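Local atomic coordinates of Sodium/sialic acid symporter SiaT (PDB entry 5NV9), a protein that couples the inward flow of sodium ions across the bacterial inner membrane to the uptake of the sialic acid N-acetylneuraminic acid. Residues A124-M129 against S357-R362. Numbering follows the deposited sequence.
Sequences ASLSFM and SDIYTR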
loop_
_atom_site.group_PDB
_atom_site.type_symbol
_atom_site.label_atom_id
_atom_site.label_comp_id
_atom_site.label_asym_id
_atom_site.label_seq_id
_atom_site.Cartn_x
_atom_site.Cartn_y
_atom_site.Cartn_z
ATOM N N ALA A 124 4.112 -16.652 6.656
ATOM C CA ALA A 124 3.690 -15.571 5.751
ATOM C C ALA A 124 2.565 -14.705 6.317
ATOM O O ALA A 124 2.617 -13.500 6.183
ATOM C CB ALA A 124 3.322 -16.120 4.352
ATOM N N SER A 125 1.549 -15.349 6.918
ATOM C CA SER A 125 0.424 -14.688 7.504
ATOM C C SER A 125 0.814 -13.766 8.699
ATOM O O SER A 125 0.368 -12.614 8.787
ATOM C CB SER A 125 -0.561 -15.752 7.976
ATOM O OG SER A 125 -1.753 -15.176 8.394
ATOM N N LEU A 126 1.654 -14.265 9.608
ATOM C CA LEU A 126 2.152 -13.482 10.730
ATOM C C LEU A 126 3.026 -12.325 10.241
ATOM O O LEU A 126 2.938 -11.205 10.777
ATOM C CB LEU A 126 2.910 -14.377 11.717
ATOM C CG LEU A 126 2.020 -15.419 12.388
ATOM C CD1 LEU A 126 2.860 -16.464 13.064
ATOM C CD2 LEU A 126 1.065 -14.799 13.409
ATOM N N SER A 127 3.831 -12.534 9.204
ATOM C CA SER A 127 4.646 -11.452 8.673
ATOM C C SER A 127 3.736 -10.349 8.047
ATOM O O SER A 127 4.002 -9.154 8.201
ATOM C CB SER A 127 5.612 -11.949 7.612
ATOM O OG SER A 127 6.592 -12.808 8.150
ATOM N N PHE A 128 2.675 -10.770 7.341
ATOM C CA PHE A 128 1.722 -9.853 6.764
ATOM C C PHE A 128 1.076 -9.030 7.852
ATOM O O PHE A 128 1.077 -7.799 7.779
ATOM C CB PHE A 128 0.644 -10.511 5.862
ATOM C CG PHE A 128 -0.418 -9.546 5.434
ATOM C CD1 PHE A 128 -0.251 -8.750 4.303
ATOM C CD2 PHE A 128 -1.530 -9.344 6.216
ATOM C CE1 PHE A 128 -1.195 -7.804 3.951
ATOM C CE2 PHE A 128 -2.487 -8.376 5.865
ATOM C CZ PHE A 128 -2.336 -7.630 4.722
HETATM N N MSE A 129 0.489 -9.708 8.828
HETATM C CA MSE A 129 -0.302 -9.052 9.869
HETATM C C MSE A 129 0.553 -8.045 10.625
HETATM O O MSE A 129 0.143 -6.905 10.831
HETATM C CB MSE A 129 -0.909 -10.092 10.767
HETATM C CG MSE A 129 -2.002 -10.794 10.023
HETATM SE SE MSE A 129 -3.015 -11.925 11.285
HETATM C CE MSE A 129 -1.724 -13.405 11.332
ATOM N N SER A 357 -8.891 -16.684 8.968
ATOM C CA SER A 357 -8.635 -17.898 8.233
ATOM C C SER A 357 -7.412 -18.641 8.794
ATOM O O SER A 357 -7.538 -19.811 9.150
ATOM C CB SER A 357 -8.445 -17.609 6.729
ATOM O OG SER A 357 -8.074 -18.819 6.024
ATOM N N ASP A 358 -6.262 -17.932 8.861
ATOM C CA ASP A 358 -4.953 -18.521 9.115
ATOM C C ASP A 358 -4.730 -18.799 10.602
ATOM O O ASP A 358 -3.943 -19.674 10.941
ATOM C CB ASP A 358 -3.797 -17.638 8.627
ATOM C CG ASP A 358 -3.882 -17.324 7.133
ATOM O OD1 ASP A 358 -4.273 -18.225 6.388
ATOM O OD2 ASP A 358 -3.594 -16.179 6.713
ATOM N N ILE A 359 -5.412 -18.069 11.483
ATOM C CA ILE A 359 -5.212 -18.241 12.910
ATOM C C ILE A 359 -6.446 -18.930 13.544
ATOM O O ILE A 359 -6.387 -20.115 13.983
ATOM C CB ILE A 359 -4.836 -16.917 13.574
ATOM C CG1 ILE A 359 -3.608 -16.273 12.892
ATOM C CG2 ILE A 359 -4.520 -17.100 15.048
ATOM C CD1 ILE A 359 -2.358 -17.110 12.890
ATOM N N TYR A 360 -7.564 -18.228 13.537
ATOM C CA TYR A 360 -8.756 -18.662 14.211
ATOM C C TYR A 360 -9.399 -19.916 13.611
ATOM O O TYR A 360 -9.732 -20.852 14.308
ATOM C CB TYR A 360 -9.777 -17.497 14.221
ATOM C CG TYR A 360 -11.085 -17.808 14.899
ATOM C CD1 TYR A 360 -11.130 -18.165 16.244
ATOM C CD2 TYR A 360 -12.309 -17.700 14.195
ATOM C CE1 TYR A 360 -12.359 -18.448 16.874
ATOM C CE2 TYR A 360 -13.525 -18.004 14.801
ATOM C CZ TYR A 360 -13.551 -18.343 16.146
ATOM O OH TYR A 360 -14.767 -18.634 16.746
ATOM N N THR A 361 -9.581 -19.954 12.316
ATOM C CA THR A 361 -10.193 -21.107 11.707
ATOM C C THR A 361 -9.156 -22.252 11.652
ATOM O O THR A 361 -9.414 -23.380 12.086
ATOM C CB THR A 361 -10.783 -20.738 10.334
ATOM O OG1 THR A 361 -11.750 -19.688 10.495
ATOM C CG2 THR A 361 -11.443 -21.911 9.708
ATOM N N ARG A 362 -7.948 -21.956 11.222
ATOM C CA ARG A 362 -7.039 -23.052 10.916
ATOM C C ARG A 362 -6.555 -23.772 12.164
ATOM O O ARG A 362 -6.276 -24.970 12.149
ATOM C CB ARG A 362 -5.848 -22.526 10.118
ATOM C CG ARG A 362 -4.752 -23.558 9.908
ATOM C CD ARG A 362 -5.284 -24.761 9.128
ATOM N NE ARG A 362 -4.214 -25.705 8.867
ATOM C CZ ARG A 362 -3.710 -26.548 9.768
ATOM N NH1 ARG A 362 -4.191 -26.607 11.021
ATOM N NH2 ARG A 362 -2.718 -27.356 9.415
#
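The hydroxyl of Ser125 donates a hydrogen bond to the carboxylate of Asp358, OG to OD2 at 2.7 Å, the one polar bond joining the two helical segments. The serine OG lies anti to its own backbone N (chi1 -172°), a setting that carries the hydroxyl off the helix and up to the aspartate. It meets OD2 on the anti side, 27° out of the carboxylate plane. A small residue suits this place, because the backbones come near here, with the CA atoms of Ser125 and Asp358 6.8 Å apart. Asp358 is buried, and its charge has further partners: OD2 is also hydrogen-bonded to Ser107, while OD1 forms a salt bridge with Arg121, one turn before Ser125 on the same helix. These partners probably favour the ionised carboxylate and fix its rotation.

Beside this polar pair, the branched, purely apolar Ile359 touches two side chains with its CG1-CD1 arm. CG1 meets the selenomethionine methyl CE of Met129 at 3.8 Å, and a bend at chi3 swings that flexible end toward the isoleucine. Next to it on the same helix, the exposed Leu126 supplies an apolar methyl at the edge, CD2 lying 4.2 Å from Ile359 CD1, the two side chains crossing at about a right angle.

The segments themselves cross steeply, at -107°, with axes 10.6 Å apart. A wider pi-type turn marks residues 357-361, where helix 328-361 reaches the cytoplasmic side. Hydrophobic contact beside a buried serine-aspartate hydrogen bond thus joins two long helices of the LeuT fold, at its cytoplasmic margin.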